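Local coordinates for histidine triad protein (Plasmodium falciparum 3D7, PDB 5CS2) that probably hydrolyses diadenosine triphosphate to AMP and ADP and is captured here in complex with the antimalarial natural product cyclomarin A, at residues L12-Y23 against V35-Y43. Sequence-based numbering, arbitrary orientation.
Sequences LEWYKNKSSEKY and VFITTKYSY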
loop_
_atom_site.group_PDB
_atom_site.type_symbol
_atom_site.label_atom_id
_atom_site.label_comp_id
_atom_site.label_asym_id
_atom_site.label_seq_id
_atom_site.Cartn_x
_atom_site.Cartn_y
_atom_site.Cartn_z
ATOM N N LEU A 12 -2.020 -14.784 -7.846
ATOM C CA LEU A 12 -3.346 -14.387 -7.362
ATOM C C LEU A 12 -4.379 -15.479 -7.648
ATOM O O LEU A 12 -5.554 -15.331 -7.273
ATOM C CB LEU A 12 -3.797 -13.050 -8.016
ATOM C CG LEU A 12 -3.010 -11.769 -7.689
ATOM C CD1 LEU A 12 -3.402 -10.653 -8.593
ATOM C CD2 LEU A 12 -3.232 -11.345 -6.261
ATOM N N GLU A 13 -3.973 -16.549 -8.370
ATOM C CA GLU A 13 -4.832 -17.672 -8.764
ATOM C C GLU A 13 -5.995 -17.191 -9.640
ATOM O O GLU A 13 -7.094 -17.747 -9.604
ATOM C CB GLU A 13 -5.276 -18.509 -7.541
ATOM C CG GLU A 13 -4.109 -19.127 -6.785
ATOM C CD GLU A 13 -4.385 -20.341 -5.916
ATOM O OE1 GLU A 13 -5.528 -20.851 -5.924
ATOM O OE2 GLU A 13 -3.443 -20.777 -5.214
ATOM N N TRP A 14 -5.739 -16.159 -10.452
ATOM C CA TRP A 14 -6.756 -15.612 -11.335
ATOM C C TRP A 14 -6.932 -16.438 -12.614
ATOM O O TRP A 14 -5.984 -17.033 -13.137
ATOM C CB TRP A 14 -6.426 -14.160 -11.699
ATOM C CG TRP A 14 -7.397 -13.505 -12.639
ATOM C CD1 TRP A 14 -8.535 -12.827 -12.306
ATOM C CD2 TRP A 14 -7.311 -13.468 -14.072
ATOM N NE1 TRP A 14 -9.178 -12.396 -13.438
ATOM C CE2 TRP A 14 -8.446 -12.770 -14.541
ATOM C CE3 TRP A 14 -6.413 -14.013 -15.012
ATOM C CZ2 TRP A 14 -8.673 -12.533 -15.906
ATOM C CZ3 TRP A 14 -6.647 -13.788 -16.365
ATOM C CH2 TRP A 14 -7.748 -13.031 -16.796
ATOM N N TYR A 15 -8.155 -16.411 -13.138
ATOM C CA TYR A 15 -8.523 -16.965 -14.441
ATOM C C TYR A 15 -9.684 -16.145 -14.958
ATOM O O TYR A 15 -10.411 -15.525 -14.160
ATOM C CB TYR A 15 -8.823 -18.472 -14.394
ATOM C CG TYR A 15 -9.893 -18.874 -13.402
ATOM C CD1 TYR A 15 -11.239 -18.879 -13.760
ATOM C CD2 TYR A 15 -9.556 -19.308 -12.123
ATOM C CE1 TYR A 15 -12.225 -19.275 -12.858
ATOM C CE2 TYR A 15 -10.535 -19.701 -11.213
ATOM C CZ TYR A 15 -11.868 -19.695 -11.589
ATOM O OH TYR A 15 -12.831 -20.076 -10.690
ATOM N N LYS A 16 -9.829 -16.060 -16.298
ATOM C CA LYS A 16 -10.918 -15.285 -16.896
ATOM C C LYS A 16 -12.231 -15.795 -16.292
ATOM O O LYS A 16 -12.391 -17.022 -16.141
ATOM C CB LYS A 16 -10.946 -15.520 -18.414
ATOM C CG LYS A 16 -11.993 -14.725 -19.143
ATOM C CD LYS A 16 -11.877 -14.924 -20.644
ATOM C CE LYS A 16 -12.918 -15.871 -21.206
ATOM N NZ LYS A 16 -12.655 -17.297 -20.859
ATOM N N ASN A 17 -13.124 -14.857 -15.910
ATOM C CA ASN A 17 -14.445 -15.117 -15.331
ATOM C C ASN A 17 -14.425 -15.597 -13.885
ATOM O O ASN A 17 -15.497 -15.905 -13.368
ATOM C CB ASN A 17 -15.261 -16.103 -16.196
ATOM C CG ASN A 17 -15.565 -15.553 -17.553
ATOM O OD1 ASN A 17 -15.720 -14.341 -17.760
ATOM N ND2 ASN A 17 -15.655 -16.453 -18.503
ATOM N N LYS A 18 -13.241 -15.636 -13.204
ATOM C CA LYS A 18 -13.229 -16.033 -11.805
ATOM C C LYS A 18 -14.153 -15.050 -11.038
ATOM O O LYS A 18 -14.034 -13.838 -11.190
ATOM C CB LYS A 18 -11.800 -15.945 -11.244
ATOM C CG LYS A 18 -11.665 -16.370 -9.799
ATOM C CD LYS A 18 -10.192 -16.379 -9.367
ATOM C CE LYS A 18 -10.005 -16.682 -7.898
ATOM N NZ LYS A 18 -10.558 -18.007 -7.505
ATOM N N SER A 19 -15.066 -15.582 -10.227
ATOM C CA SER A 19 -15.975 -14.740 -9.450
ATOM C C SER A 19 -16.252 -15.340 -8.079
ATOM O O SER A 19 -15.805 -16.450 -7.773
ATOM C CB SER A 19 -17.270 -14.489 -10.227
ATOM O OG SER A 19 -17.973 -15.697 -10.468
ATOM N N SER A 20 -16.924 -14.573 -7.225
ATOM C CA SER A 20 -17.305 -15.023 -5.894
ATOM C C SER A 20 -18.840 -15.031 -5.891
ATOM O O SER A 20 -19.459 -14.282 -6.655
ATOM C CB SER A 20 -16.748 -14.062 -4.841
ATOM O OG SER A 20 -17.159 -14.392 -3.526
ATOM N N GLU A 21 -19.458 -15.905 -5.071
ATOM C CA GLU A 21 -20.921 -15.990 -4.969
ATOM C C GLU A 21 -21.511 -14.686 -4.413
ATOM O O GLU A 21 -22.618 -14.310 -4.783
ATOM C CB GLU A 21 -21.335 -17.173 -4.080
ATOM C CG GLU A 21 -21.360 -18.518 -4.796
ATOM C CD GLU A 21 -22.006 -19.651 -4.018
ATOM O OE1 GLU A 21 -23.241 -19.607 -3.815
ATOM O OE2 GLU A 21 -21.280 -20.599 -3.638
ATOM N N LYS A 22 -20.758 -14.002 -3.541
ATOM C CA LYS A 22 -21.164 -12.747 -2.912
ATOM C C LYS A 22 -19.955 -11.878 -2.631
ATOM O O LYS A 22 -18.862 -12.382 -2.395
ATOM C CB LYS A 22 -21.932 -13.015 -1.605
ATOM C CG LYS A 22 -22.904 -11.906 -1.232
ATOM C CD LYS A 22 -23.681 -12.259 0.027
ATOM C CE LYS A 22 -23.453 -11.258 1.127
ATOM N NZ LYS A 22 -23.292 -11.936 2.439
ATOM N N TYR A 23 -20.170 -10.581 -2.641
ATOM C CA TYR A 23 -19.136 -9.586 -2.385
ATOM C C TYR A 23 -19.540 -8.704 -1.221
ATOM O O TYR A 23 -20.367 -7.811 -1.374
ATOM C CB TYR A 23 -18.909 -8.745 -3.640
ATOM C CG TYR A 23 -18.309 -9.569 -4.749
ATOM C CD1 TYR A 23 -16.937 -9.744 -4.842
ATOM C CD2 TYR A 23 -19.108 -10.119 -5.747
ATOM C CE1 TYR A 23 -16.371 -10.482 -5.874
ATOM C CE2 TYR A 23 -18.554 -10.891 -6.770
ATOM C CZ TYR A 23 -17.180 -11.052 -6.838
ATOM O OH TYR A 23 -16.603 -11.836 -7.809
ATOM N N VAL A 35 -17.813 -5.268 -10.024
ATOM C CA VAL A 35 -16.570 -5.972 -9.712
ATOM C C VAL A 35 -15.835 -6.271 -11.021
ATOM O O VAL A 35 -16.415 -6.864 -11.916
ATOM C CB VAL A 35 -16.831 -7.262 -8.901
ATOM C CG1 VAL A 35 -15.544 -8.050 -8.663
ATOM C CG2 VAL A 35 -17.535 -6.941 -7.573
ATOM N N PHE A 36 -14.583 -5.891 -11.110
ATOM C CA PHE A 36 -13.812 -6.155 -12.345
ATOM C C PHE A 36 -12.790 -7.289 -12.184
ATOM O O PHE A 36 -12.247 -7.760 -13.185
ATOM C CB PHE A 36 -13.178 -4.870 -12.863
ATOM C CG PHE A 36 -12.423 -4.088 -11.810
ATOM C CD1 PHE A 36 -11.161 -4.503 -11.379
ATOM C CD2 PHE A 36 -12.964 -2.929 -11.263
ATOM C CE1 PHE A 36 -10.471 -3.788 -10.383
ATOM C CE2 PHE A 36 -12.251 -2.187 -10.309
ATOM C CZ PHE A 36 -11.022 -2.632 -9.860
ATOM N N ILE A 37 -12.461 -7.711 -10.930
ATOM C CA ILE A 37 -11.517 -8.797 -10.742
ATOM C C ILE A 37 -11.744 -9.434 -9.375
ATOM O O ILE A 37 -12.015 -8.717 -8.416
ATOM C CB ILE A 37 -10.020 -8.319 -10.888
ATOM C CG1 ILE A 37 -9.037 -9.513 -10.931
ATOM C CG2 ILE A 37 -9.626 -7.303 -9.779
ATOM C CD1 ILE A 37 -7.604 -9.160 -11.557
ATOM N N THR A 38 -11.563 -10.742 -9.302
ATOM C CA THR A 38 -11.602 -11.547 -8.097
ATOM C C THR A 38 -10.351 -12.403 -8.093
ATOM O O THR A 38 -9.988 -12.976 -9.125
ATOM C CB THR A 38 -12.901 -12.402 -8.038
ATOM O OG1 THR A 38 -14.012 -11.528 -8.229
ATOM C CG2 THR A 38 -13.058 -13.137 -6.713
ATOM N N THR A 39 -9.673 -12.472 -6.924
ATOM C CA THR A 39 -8.441 -13.233 -6.717
ATOM C C THR A 39 -8.691 -14.243 -5.601
ATOM O O THR A 39 -9.820 -14.343 -5.108
ATOM C CB THR A 39 -7.241 -12.282 -6.440
ATOM O OG1 THR A 39 -7.418 -11.751 -5.125
ATOM C CG2 THR A 39 -7.140 -11.142 -7.455
ATOM N N LYS A 40 -7.650 -14.973 -5.193
ATOM C CA LYS A 40 -7.747 -15.971 -4.137
ATOM C C LYS A 40 -8.261 -15.355 -2.827
ATOM O O LYS A 40 -9.053 -15.993 -2.141
ATOM C CB LYS A 40 -6.382 -16.648 -3.920
ATOM C CG LYS A 40 -6.419 -17.823 -2.942
ATOM C CD LYS A 40 -5.091 -18.568 -2.898
ATOM C CE LYS A 40 -5.143 -19.755 -1.966
ATOM N NZ LYS A 40 -3.905 -20.577 -2.053
ATOM N N TYR A 41 -7.831 -14.114 -2.498
ATOM C CA TYR A 41 -8.201 -13.439 -1.239
ATOM C C TYR A 41 -8.814 -12.054 -1.382
ATOM O O TYR A 41 -9.250 -11.487 -0.379
ATOM C CB TYR A 41 -6.962 -13.334 -0.338
ATOM C CG TYR A 41 -6.334 -14.654 0.031
ATOM C CD1 TYR A 41 -6.875 -15.452 1.035
ATOM C CD2 TYR A 41 -5.178 -15.098 -0.601
ATOM C CE1 TYR A 41 -6.295 -16.673 1.381
ATOM C CE2 TYR A 41 -4.565 -16.294 -0.231
ATOM C CZ TYR A 41 -5.151 -17.099 0.728
ATOM O OH TYR A 41 -4.553 -18.292 1.059
ATOM N N SER A 42 -8.856 -11.480 -2.580
ATOM C CA SER A 42 -9.304 -10.090 -2.715
ATOM C C SER A 42 -10.216 -9.897 -3.910
ATOM O O SER A 42 -10.421 -10.831 -4.686
ATOM C CB SER A 42 -8.077 -9.199 -2.945
ATOM O OG SER A 42 -7.045 -9.442 -2.017
ATOM N N TYR A 43 -10.728 -8.694 -4.064
ATOM C CA TYR A 43 -11.485 -8.296 -5.232
ATOM C C TYR A 43 -11.368 -6.804 -5.465
ATOM O O TYR A 43 -11.021 -6.055 -4.563
ATOM C CB TYR A 43 -12.931 -8.809 -5.224
ATOM C CG TYR A 43 -13.858 -8.144 -4.242
ATOM C CD1 TYR A 43 -13.945 -8.590 -2.928
ATOM C CD2 TYR A 43 -14.690 -7.102 -4.636
ATOM C CE1 TYR A 43 -14.854 -8.017 -2.033
ATOM C CE2 TYR A 43 -15.586 -6.511 -3.746
ATOM C CZ TYR A 43 -15.683 -6.994 -2.455
ATOM O OH TYR A 43 -16.569 -6.398 -1.574
HETATM O O HOH W 1 -12.012 -12.073 -11.947
HETATM O O HOH W 2 -11.304 -10.615 -14.063
HETATM O O HOH W 3 -11.568 -16.448 -4.615
HETATM O O HOH W 4 -14.471 -10.864 -10.852
#
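Tyr23 packs against three side chains of 35-43. Val35 CG2 sits over the centre of one ring face, 3.8 Å from the centroid, in a CH-pi contact. The ring edge, led by CD1, points at the face of Tyr43 in a T-shaped stack, planes at 63°. Hydroxyl to hydroxyl, Tyr23 OH meets Thr38 OG1 at 2.6 Å near the ring plane; the same OH accepts from Ser20 N (2.8 Å), so two bonds fix the phenol end. Beyond the segments, Tyr43 OH bonds to Glu24 O. Residues 12-23, the loop after helix 4-11, cross the end of strand 35-38, an outermost strand of the antiparallel HIT-domain sheet within this chain, and meet Thr39 and Lys40 at the start of the turn into 42-46. Waters bridge the segments: one accepts from Thr38 N and donates to Lys18 O; Trp14 NE1 donates to another at 2.8 Å, which donates on to Phe36 O. Trp14 CD1 comes to 3.6 Å from Ile37 CG1, its ring swung away from the backbone N (chi1 179°). At the turn, Lys40 N donates to Leu12 O (3.0 Å), just before Glu13, whose positive phi belongs to the Schellman motif closing helix 4-11. The extended Lys40 chain carries NZ above the carboxylate plane of Glu13, forming a salt bridge to OE2 at 3.2 Å.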